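Long-range contacts in nucleoprotein (Schmallenberg virus, PDB 4JNG), which encapsidates the single-stranded viral RNA genome, shielding it from nucleases and forming the helical nucleocapsid that serves as template for transcription and replication: residues S97-R102 / E149-A154; M124-V129 / F144-E149; L160-H165 / N206-L211. One frame throughout, in Å; residues are numbered along the deposited sequence.

Contact 1 of 3, residues S97-R102 / E149-A154; sequences SGYLAR and EMFLDA
Arg102 NE lies over one face of the Phe151 ring, offset toward the rim and 3.6 Å from Phe151 CD1; over the centre of the opposite face sits Met150 CB, from the preceding residue. At the ring's edge CZ meets Tyr99 CD1 at 3.7 Å, and this approach is edge to edge, since Phe151 CZ lies near the plane of the tyrosine ring as well. Gly98 O comes within 3.7 Å of Phe151 CE2. The guanidinium plane is turned 74° from the phenyl plane, so Arg102 does not stack flat on it. With CG anti to the backbone N (chi1 168°) and bends at chi2 and chi3, the arginine chain passes across the ring, and its NE touches Ala154 CB at 3.7 Å. The charged end is bound elsewhere, by salt bridges to Glu21 and Asp106. Met150 bends at chi3 to bring CE to 3.9 Å from Gly98 CA, where the bare glycine allows the close approach; its SD stands obliquely 5.4 Å from the centroid of the Tyr99 ring. The result is a Met-aromatic contact in the interface through which the loop after helix 138-142 packs on helix 93-110.

Contact 2 of 3, residues M124-V129 / F144-E149; sequences MPLAEV and FAPGAE. With nucleotides of chain A.
Loop 124-129 forms part of the RNA-binding surface of this nucleoprotein, and loop 144-149 packs behind it; the two flank helix 138-142 and meet chiefly where Ala127 lies over the Phe144 ring. Ala127 CA is 3.6 Å from the ring centroid and 21° off the normal, a CH-pi contact displaced toward the rim. The methyl group adds to it, with Ala127 CB 3.3 Å from Phe144 CD2, while the carbonyl of Leu126 approaches CD1 obliquely. Beyond the ring, Met124 reaches the next residue: CG is anti to the backbone N (chi1 -169°), and bends at chi2 and chi3 carry SD to 3.7 Å from Ala145 CA, with CE also near the alanine methyl.

Leu126 sits between Pro146 and the nucleic acid. Its CD1 rests 4.0 Å from Pro146 CD and also touches the uracil of U29 of chain A, whereas the other branch, CD2, meets the base of U28 of chain A, 3.2 Å from its C2. One forked side chain thus serves two successive bases. Pro125 continues the apolar lining, its CB lying 3.4 Å from C5' of U30 of chain A. Nearby Lys51 and Arg166 are RNA-binding residues, so basic groups adjoin this apolar patch. The second loop reverses in a type II beta turn from Ala145 to Ala148, with Pro146 and Gly147 at its corners and the positive phi at Gly147; Glu149 OE1 accepts a weak bond from Gly147 N, and Pro146 O is hydrogen-bonded to Ser97 OG on helix 93-110.

Contact 3 of 3, residues L160-H165 / N206-L211; sequences LVIEMH and NSVGQL
Val208 turns its two methyl groups to different partners on helix 158-168. CG1, anti to the backbone N (chi1 178°), meets the imidazole of His165 at 3.5 Å from CD2, while CG2 meets Val161 CG2 at 3.6 Å. The valine pair crosses at a slant, methyl against methyl; His165 and Val208 instead run alongside one another in opposite directions, and Val208 CG1 approaches the ring obliquely. Ile162 adds a more distant apolar contact, its CG1 4.2 Å from Val208 CG2. This is helix-to-helix packing between helix 158-168 and the C-terminal part of helix 198-209. Next to Val208, Gly209 lies beside the imidazole, and its N is 3.6 Å from His165 NE2 without a hydrogen bond between them. That ring nitrogen is instead hydrogen-bonded to Phe205 O, while the Phe205 ring stacks on the imidazole; together they probably hold the imidazole in its orientation. On helix 158-168, Leu160 and Met164 pack against Arg223 of the second subunit.

Helix 93-110 is the first of these elements along the chain, and contact 1 closes a long loop by bringing 149-154 back against it. Contact 2 is nested inside that loop, closing a shorter one round helix 138-142, and the two contacts share Glu149. Their centres lie about 11 Å apart, with Ala101 CB packed 3.8 Å from Ala145 CB. Contact 3 follows in series, closing the chain from helix 158-168 to the C-terminal part of helix 198-209. It meets contact 2 where Phe144 CE1 lies 3.6 Å from Ile162 CG2, and contact 1 where Leu152 touches Leu160. Helix 93-110, the RNA-contacting loop 124-129, the loop after helix 138-142 and the later helices are thereby tied together.

Contact 1 of 3, residues S97-R102 / E149-A154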
loop_
_atom_site.group_PDB
_atom_site.type_symbol
_atom_site.label_atom_id
_atom_site.label_comp_id
_atom_site.label_asym_id
_atom_site.label_seq_id
_atom_site.Cartn_x
_atom_site.Cartn_y
_atom_site.Cartn_z
ATOM N N SER B 97 -2.095 -5.963 -27.647
ATOM C CA SER B 97 -1.512 -4.651 -27.878
ATOM C C SER B 97 -0.333 -4.686 -28.848
ATOM O O SER B 97 -0.223 -3.832 -29.725
ATOM C CB SER B 97 -1.069 -4.051 -26.550
ATOM O OG SER B 97 -0.450 -2.796 -26.734
ATOM N N GLY B 98 0.557 -5.661 -28.676
ATOM C CA GLY B 98 1.692 -5.831 -29.579
ATOM C C GLY B 98 1.254 -6.252 -30.978
ATOM O O GLY B 98 1.731 -5.712 -31.984
ATOM N N TYR B 99 0.339 -7.210 -31.049
ATOM C CA TYR B 99 -0.163 -7.647 -32.349
ATOM C C TYR B 99 -0.812 -6.481 -33.105
ATOM O O TYR B 99 -0.483 -6.262 -34.260
ATOM C CB TYR B 99 -1.145 -8.814 -32.221
ATOM C CG TYR B 99 -0.564 -10.096 -31.657
ATOM C CD1 TYR B 99 0.819 -10.341 -31.642
ATOM C CD2 TYR B 99 -1.403 -11.081 -31.152
ATOM C CE1 TYR B 99 1.328 -11.525 -31.130
ATOM C CE2 TYR B 99 -0.896 -12.267 -30.640
ATOM C CZ TYR B 99 0.465 -12.483 -30.634
ATOM O OH TYR B 99 0.944 -13.666 -30.130
ATOM N N LEU B 100 -1.673 -5.717 -32.431
ATOM C CA LEU B 100 -2.393 -4.592 -33.064
ATOM C C LEU B 100 -1.446 -3.495 -33.535
ATOM O O LEU B 100 -1.621 -2.951 -34.624
ATOM C CB LEU B 100 -3.466 -4.001 -32.142
ATOM C CG LEU B 100 -4.769 -4.782 -31.950
ATOM C CD1 LEU B 100 -5.587 -4.151 -30.831
ATOM C CD2 LEU B 100 -5.614 -4.855 -33.226
ATOM N N ALA B 101 -0.451 -3.171 -32.718
ATOM C CA ALA B 101 0.607 -2.235 -33.119
ATOM C C ALA B 101 1.328 -2.722 -34.376
ATOM O O ALA B 101 1.564 -1.950 -35.302
ATOM C CB ALA B 101 1.604 -2.028 -31.988
ATOM N N ARG B 102 1.663 -4.006 -34.394
ATOM C CA ARG B 102 2.311 -4.627 -35.531
ATOM C C ARG B 102 1.404 -4.618 -36.766
ATOM O O ARG B 102 1.879 -4.427 -37.882
ATOM C CB ARG B 102 2.716 -6.059 -35.173
ATOM C CG ARG B 102 3.137 -6.936 -36.336
ATOM C CD ARG B 102 4.487 -6.557 -36.900
ATOM N NE ARG B 102 5.347 -7.734 -36.890
ATOM C CZ ARG B 102 5.360 -8.686 -37.819
ATOM N NH1 ARG B 102 4.578 -8.630 -38.896
ATOM N NH2 ARG B 102 6.173 -9.708 -37.669
ATOM N N GLU B 149 7.733 -4.833 -28.030
ATOM C CA GLU B 149 9.049 -5.470 -27.817
ATOM C C GLU B 149 9.146 -6.920 -28.337
ATOM O O GLU B 149 10.243 -7.453 -28.516
ATOM C CB GLU B 149 9.463 -5.372 -26.338
ATOM C CG GLU B 149 8.785 -6.344 -25.379
ATOM C CD GLU B 149 7.318 -6.050 -25.109
ATOM O OE1 GLU B 149 6.832 -4.914 -25.343
ATOM O OE2 GLU B 149 6.645 -6.987 -24.650
ATOM N N MET B 150 8.001 -7.550 -28.587
ATOM C CA MET B 150 7.956 -8.837 -29.279
ATOM C C MET B 150 8.385 -8.755 -30.759
ATOM O O MET B 150 8.599 -9.792 -31.393
ATOM C CB MET B 150 6.528 -9.391 -29.261
ATOM C CG MET B 150 5.931 -9.684 -27.901
ATOM S SD MET B 150 4.362 -10.565 -28.096
ATOM C CE MET B 150 3.207 -9.261 -28.486
ATOM N N PHE B 151 8.481 -7.546 -31.316
ATOM C CA PHE B 151 8.822 -7.366 -32.725
ATOM C C PHE B 151 9.898 -6.298 -32.905
ATOM O O PHE B 151 9.675 -5.271 -33.545
ATOM C CB PHE B 151 7.559 -6.988 -33.522
ATOM C CG PHE B 151 6.404 -7.919 -33.298
ATOM C CD1 PHE B 151 6.445 -9.217 -33.778
ATOM C CD2 PHE B 151 5.283 -7.503 -32.597
ATOM C CE1 PHE B 151 5.391 -10.088 -33.561
ATOM C CE2 PHE B 151 4.222 -8.361 -32.382
ATOM C CZ PHE B 151 4.280 -9.659 -32.860
ATOM N N LEU B 152 11.077 -6.542 -32.343
ATOM C CA LEU B 152 12.204 -5.620 -32.515
ATOM C C LEU B 152 12.530 -5.358 -34.004
ATOM O O LEU B 152 12.865 -4.236 -34.374
ATOM C CB LEU B 152 13.434 -6.130 -31.744
ATOM C CG LEU B 152 13.697 -5.667 -30.294
ATOM C CD1 LEU B 152 12.598 -4.840 -29.641
ATOM C CD2 LEU B 152 14.046 -6.861 -29.413
ATOM N N ASP B 153 12.390 -6.373 -34.855
ATOM C CA ASP B 153 12.632 -6.222 -36.298
ATOM C C ASP B 153 11.672 -5.221 -36.957
ATOM O O ASP B 153 12.103 -4.335 -37.706
ATOM C CB ASP B 153 12.528 -7.588 -36.997
ATOM C CG ASP B 153 12.763 -7.508 -38.505
ATOM O OD1 ASP B 153 11.923 -6.916 -39.220
ATOM O OD2 ASP B 153 13.776 -8.061 -38.981
ATOM N N ALA B 154 10.382 -5.374 -36.672
ATOM C CA ALA B 154 9.335 -4.553 -37.268
ATOM C C ALA B 154 9.345 -3.111 -36.764
ATOM O O ALA B 154 8.939 -2.194 -37.496
ATOM C CB ALA B 154 7.972 -5.179 -37.015
#

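Contact 2 of 3, residues M124-V129 / F144-E149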
loop_
_atom_site.group_PDB
_atom_site.type_symbol
_atom_site.label_atom_id
_atom_site.label_comp_id
_atom_site.label_asym_id
_atom_site.label_seq_id
_atom_site.Cartn_x
_atom_site.Cartn_y
_atom_site.Cartn_z
ATOM N N MET B 124 -1.470 7.025 -29.325
ATOM C CA MET B 124 -0.650 6.198 -28.431
ATOM C C MET B 124 -0.307 7.041 -27.208
ATOM O O MET B 124 0.698 7.755 -27.204
ATOM C CB MET B 124 0.620 5.726 -29.147
ATOM C CG MET B 124 1.426 4.643 -28.428
ATOM S SD MET B 124 0.596 3.045 -28.235
ATOM C CE MET B 124 0.010 2.750 -29.904
ATOM N N PRO B 125 -1.156 6.982 -26.170
ATOM C CA PRO B 125 -0.828 7.673 -24.932
ATOM C C PRO B 125 0.240 6.907 -24.176
ATOM O O PRO B 125 -0.066 5.995 -23.421
ATOM C CB PRO B 125 -2.153 7.680 -24.161
ATOM C CG PRO B 125 -3.151 6.985 -25.007
ATOM C CD PRO B 125 -2.397 6.213 -26.035
ATOM N N LEU B 126 1.487 7.288 -24.404
ATOM C CA LEU B 126 2.666 6.592 -23.879
ATOM C C LEU B 126 3.838 7.134 -24.678
ATOM O O LEU B 126 4.896 7.448 -24.131
ATOM C CB LEU B 126 2.568 5.067 -24.053
ATOM C CG LEU B 126 2.087 4.260 -22.850
ATOM C CD1 LEU B 126 1.255 3.054 -23.261
ATOM C CD2 LEU B 126 3.275 3.822 -22.013
ATOM N N ALA B 127 3.626 7.211 -25.989
ATOM C CA ALA B 127 4.520 7.901 -26.897
ATOM C C ALA B 127 4.423 9.399 -26.680
ATOM O O ALA B 127 5.444 10.082 -26.603
ATOM C CB ALA B 127 4.162 7.564 -28.345
ATOM N N GLU B 128 3.190 9.898 -26.587
ATOM C CA GLU B 128 2.930 11.334 -26.527
ATOM C C GLU B 128 3.619 11.999 -25.355
ATOM O O GLU B 128 4.341 12.986 -25.526
ATOM C CB GLU B 128 1.421 11.615 -26.436
ATOM C CG GLU B 128 0.621 11.274 -27.685
ATOM C CD GLU B 128 1.076 12.045 -28.908
ATOM O OE1 GLU B 128 2.292 12.297 -29.046
ATOM O OE2 GLU B 128 0.218 12.395 -29.746
ATOM N N VAL B 129 3.420 11.438 -24.168
ATOM C CA VAL B 129 3.901 12.074 -22.947
ATOM C C VAL B 129 5.435 12.161 -22.926
ATOM O O VAL B 129 6.006 12.918 -22.138
ATOM C CB VAL B 129 3.317 11.401 -21.679
ATOM C CG1 VAL B 129 1.794 11.495 -21.691
ATOM C CG2 VAL B 129 3.761 9.949 -21.547
ATOM N N PHE B 144 6.190 2.472 -28.913
ATOM C CA PHE B 144 5.825 2.739 -27.521
ATOM C C PHE B 144 4.715 1.822 -26.993
ATOM O O PHE B 144 4.472 1.785 -25.784
ATOM C CB PHE B 144 5.383 4.202 -27.356
ATOM C CG PHE B 144 6.518 5.162 -27.123
ATOM C CD1 PHE B 144 7.087 5.290 -25.859
ATOM C CD2 PHE B 144 7.006 5.953 -28.154
ATOM C CE1 PHE B 144 8.126 6.177 -25.636
ATOM C CE2 PHE B 144 8.049 6.840 -27.934
ATOM C CZ PHE B 144 8.610 6.950 -26.672
ATOM N N ALA B 145 4.031 1.095 -27.876
ATOM C CA ALA B 145 2.930 0.236 -27.443
ATOM C C ALA B 145 3.418 -0.902 -26.540
ATOM O O ALA B 145 4.483 -1.470 -26.778
ATOM C CB ALA B 145 2.197 -0.338 -28.640
ATOM N N PRO B 146 2.637 -1.246 -25.502
ATOM C CA PRO B 146 2.992 -2.475 -24.782
ATOM C C PRO B 146 2.907 -3.650 -25.748
ATOM O O PRO B 146 2.012 -3.673 -26.614
ATOM C CB PRO B 146 1.915 -2.582 -23.696
ATOM C CG PRO B 146 1.372 -1.205 -23.551
ATOM C CD PRO B 146 1.488 -0.560 -24.896
ATOM N N GLY B 147 3.851 -4.583 -25.636
ATOM C CA GLY B 147 3.916 -5.734 -26.525
ATOM C C GLY B 147 4.667 -5.520 -27.827
ATOM O O GLY B 147 4.914 -6.479 -28.545
ATOM N N ALA B 148 5.037 -4.279 -28.144
ATOM C CA ALA B 148 5.841 -4.004 -29.338
ATOM C C ALA B 148 7.246 -4.615 -29.251
ATOM O O ALA B 148 7.866 -4.888 -30.278
ATOM C CB ALA B 148 5.938 -2.506 -29.583
ATOM N N GLU B 149 7.733 -4.833 -28.030
ATOM C CA GLU B 149 9.049 -5.470 -27.817
ATOM C C GLU B 149 9.146 -6.920 -28.337
ATOM O O GLU B 149 10.243 -7.453 -28.516
ATOM C CB GLU B 149 9.463 -5.372 -26.338
ATOM C CG GLU B 149 8.785 -6.344 -25.379
ATOM C CD GLU B 149 7.318 -6.050 -25.109
ATOM O OE1 GLU B 149 6.832 -4.914 -25.343
ATOM O OE2 GLU B 149 6.645 -6.987 -24.650
ATOM P P U A 29 1.190 7.715 -16.677
ATOM O OP1 U A 29 0.995 9.167 -16.432
ATOM O OP2 U A 29 0.580 6.727 -15.750
ATOM O "O5'" U A 29 0.706 7.353 -18.150
ATOM C "C5'" U A 29 0.913 8.258 -19.249
ATOM C "C4'" U A 29 -0.208 8.109 -20.247
ATOM O "O4'" U A 29 -0.225 6.738 -20.740
ATOM C "C3'" U A 29 -1.608 8.380 -19.701
ATOM O "O3'" U A 29 -2.408 9.055 -20.671
ATOM C "C2'" U A 29 -2.134 6.976 -19.423
ATOM O "O2'" U A 29 -3.538 6.842 -19.374
ATOM C "C1'" U A 29 -1.523 6.204 -20.590
ATOM N N1 U A 29 -1.420 4.751 -20.385
ATOM C C2 U A 29 -1.696 3.925 -21.460
ATOM O O2 U A 29 -1.994 4.348 -22.563
ATOM N N3 U A 29 -1.602 2.581 -21.193
ATOM C C4 U A 29 -1.273 1.989 -19.993
ATOM O O4 U A 29 -1.234 0.761 -19.913
ATOM C C5 U A 29 -1.009 2.908 -18.929
ATOM C C6 U A 29 -1.088 4.225 -19.155
ATOM P P U A 28 2.276 3.721 -13.273
ATOM O OP1 U A 28 2.097 4.861 -12.340
ATOM O OP2 U A 28 1.106 2.881 -13.628
ATOM O "O5'" U A 28 2.939 4.294 -14.605
ATOM C "C5'" U A 28 3.855 5.405 -14.552
ATOM C "C4'" U A 28 4.322 5.778 -15.939
ATOM O "O4'" U A 28 5.036 4.669 -16.536
ATOM C "C3'" U A 28 3.221 6.097 -16.936
ATOM O "O3'" U A 28 2.759 7.429 -16.755
ATOM C "C2'" U A 28 3.903 5.847 -18.277
ATOM O "O2'" U A 28 4.593 6.964 -18.800
ATOM C "C1'" U A 28 4.848 4.687 -17.942
ATOM N N1 U A 28 4.325 3.377 -18.353
ATOM C C2 U A 28 4.887 2.776 -19.462
ATOM O O2 U A 28 5.790 3.285 -20.106
ATOM N N3 U A 28 4.354 1.555 -19.790
ATOM C C4 U A 28 3.339 0.886 -19.139
ATOM O O4 U A 28 2.970 -0.211 -19.558
ATOM C C5 U A 28 2.808 1.572 -18.002
ATOM C C6 U A 28 3.304 2.767 -17.660
ATOM P P U A 30 -3.089 10.481 -20.349
ATOM O OP1 U A 30 -2.468 11.039 -19.121
ATOM O OP2 U A 30 -4.562 10.303 -20.419
ATOM O "O5'" U A 30 -2.621 11.384 -21.575
ATOM C "C5'" U A 30 -2.245 10.754 -22.805
ATOM C "C4'" U A 30 -2.161 11.733 -23.953
ATOM O "O4'" U A 30 -2.646 11.064 -25.153
ATOM C "C3'" U A 30 -2.973 13.022 -23.847
ATOM O "O3'" U A 30 -2.209 14.082 -23.272
ATOM C "C2'" U A 30 -3.276 13.326 -25.310
ATOM O "O2'" U A 30 -2.202 13.947 -25.985
ATOM C "C1'" U A 30 -3.509 11.926 -25.870
ATOM N N1 U A 30 -4.892 11.451 -25.710
ATOM C C2 U A 30 -5.792 11.760 -26.711
ATOM O O2 U A 30 -5.482 12.388 -27.709
ATOM N N3 U A 30 -7.065 11.291 -26.507
ATOM C C4 U A 30 -7.527 10.572 -25.427
ATOM O O4 U A 30 -8.709 10.226 -25.391
ATOM C C5 U A 30 -6.539 10.301 -24.427
ATOM C C6 U A 30 -5.286 10.739 -24.598
#

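Contact 3 of 3, residues L160-H165 / N206-L211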
loop_
_atom_site.group_PDB
_atom_site.type_symbol
_atom_site.label_atom_id
_atom_site.label_comp_id
_atom_site.label_asym_id
_atom_site.label_seq_id
_atom_site.Cartn_x
_atom_site.Cartn_y
_atom_site.Cartn_z
ATOM N N LEU B 160 13.170 -1.648 -27.441
ATOM C CA LEU B 160 14.362 -1.953 -26.651
ATOM C C LEU B 160 15.001 -0.707 -26.060
ATOM O O LEU B 160 15.252 -0.651 -24.858
ATOM C CB LEU B 160 15.403 -2.690 -27.498
ATOM C CG LEU B 160 16.788 -2.853 -26.857
ATOM C CD1 LEU B 160 16.712 -3.623 -25.548
ATOM C CD2 LEU B 160 17.731 -3.532 -27.835
ATOM N N VAL B 161 15.270 0.279 -26.912
ATOM C CA VAL B 161 15.969 1.491 -26.477
ATOM C C VAL B 161 15.038 2.435 -25.711
ATOM O O VAL B 161 15.482 3.132 -24.801
ATOM C CB VAL B 161 16.686 2.221 -27.642
ATOM C CG1 VAL B 161 17.644 1.274 -28.353
ATOM C CG2 VAL B 161 15.701 2.836 -28.633
ATOM N N ILE B 162 13.752 2.449 -26.066
ATOM C CA ILE B 162 12.741 3.179 -25.280
ATOM C C ILE B 162 12.744 2.721 -23.815
ATOM O O ILE B 162 12.505 3.516 -22.904
ATOM C CB ILE B 162 11.322 3.003 -25.862
ATOM C CG1 ILE B 162 11.161 3.836 -27.144
ATOM C CG2 ILE B 162 10.259 3.431 -24.848
ATOM C CD1 ILE B 162 9.923 3.502 -27.959
ATOM N N GLU B 163 12.996 1.434 -23.599
ATOM C CA GLU B 163 13.020 0.881 -22.252
ATOM C C GLU B 163 14.328 1.227 -21.546
ATOM O O GLU B 163 14.324 1.558 -20.360
ATOM C CB GLU B 163 12.807 -0.628 -22.286
ATOM C CG GLU B 163 11.885 -1.126 -21.188
ATOM C CD GLU B 163 10.837 -2.093 -21.706
ATOM O OE1 GLU B 163 9.719 -1.637 -22.026
ATOM O OE2 GLU B 163 11.135 -3.301 -21.802
ATOM N N MET B 164 15.440 1.154 -22.278
ATOM C CA MET B 164 16.729 1.591 -21.748
ATOM C C MET B 164 16.599 3.017 -21.230
ATOM O O MET B 164 16.892 3.285 -20.065
ATOM C CB MET B 164 17.834 1.507 -22.813
ATOM C CG MET B 164 18.429 0.118 -22.981
ATOM S SD MET B 164 19.684 0.039 -24.275
ATOM C CE MET B 164 20.211 -1.665 -24.137
ATOM N N HIS B 165 16.127 3.918 -22.092
ATOM C CA HIS B 165 15.901 5.313 -21.713
ATOM C C HIS B 165 14.970 5.459 -20.507
ATOM O O HIS B 165 15.127 6.392 -19.723
ATOM C CB HIS B 165 15.355 6.125 -22.898
ATOM C CG HIS B 165 16.383 6.427 -23.945
ATOM N ND1 HIS B 165 17.449 7.271 -23.715
ATOM C CD2 HIS B 165 16.510 6.000 -25.224
ATOM C CE1 HIS B 165 18.189 7.350 -24.808
ATOM N NE2 HIS B 165 17.640 6.590 -25.739
ATOM N N ASN B 206 20.155 6.582 -30.184
ATOM C CA ASN B 206 20.404 7.992 -30.484
ATOM C C ASN B 206 19.140 8.708 -30.975
ATOM O O ASN B 206 18.838 9.818 -30.529
ATOM C CB ASN B 206 21.523 8.104 -31.533
ATOM C CG ASN B 206 22.013 9.527 -31.727
ATOM O OD1 ASN B 206 22.340 10.219 -30.763
ATOM N ND2 ASN B 206 22.080 9.968 -32.980
ATOM N N SER B 207 18.404 8.066 -31.881
ATOM C CA SER B 207 17.142 8.621 -32.400
ATOM C C SER B 207 16.160 8.958 -31.279
ATOM O O SER B 207 15.644 10.075 -31.217
ATOM C CB SER B 207 16.489 7.654 -33.392
ATOM O OG SER B 207 17.091 7.761 -34.671
ATOM N N VAL B 208 15.924 7.995 -30.390
ATOM C CA VAL B 208 15.060 8.207 -29.222
ATOM C C VAL B 208 15.732 9.146 -28.235
ATOM O O VAL B 208 15.058 9.882 -27.517
ATOM C CB VAL B 208 14.715 6.884 -28.496
ATOM C CG1 VAL B 208 13.858 7.145 -27.258
ATOM C CG2 VAL B 208 13.990 5.942 -29.440
ATOM N N GLY B 209 17.061 9.110 -28.198
ATOM C CA GLY B 209 17.838 9.981 -27.321
ATOM C C GLY B 209 17.728 11.461 -27.651
ATOM O O GLY B 209 18.045 12.310 -26.813
ATOM N N GLN B 210 17.305 11.781 -28.873
ATOM C CA GLN B 210 17.109 13.177 -29.282
ATOM C C GLN B 210 15.629 13.585 -29.276
ATOM O O GLN B 210 15.270 14.665 -29.750
ATOM C CB GLN B 210 17.759 13.444 -30.650
ATOM C CG GLN B 210 19.140 14.093 -30.571
ATOM C CD GLN B 210 20.277 13.089 -30.494
ATOM O OE1 GLN B 210 21.181 13.097 -31.329
ATOM N NE2 GLN B 210 20.238 12.221 -29.491
ATOM N N LEU B 211 14.783 12.717 -28.728
ATOM C CA LEU B 211 13.383 13.032 -28.468
ATOM C C LEU B 211 13.294 13.982 -27.272
ATOM O O LEU B 211 14.260 14.131 -26.515
ATOM C CB LEU B 211 12.618 11.742 -28.158
ATOM C CG LEU B 211 11.087 11.770 -28.186
ATOM C CD1 LEU B 211 10.589 11.999 -29.604
ATOM C CD2 LEU B 211 10.523 10.481 -27.602
#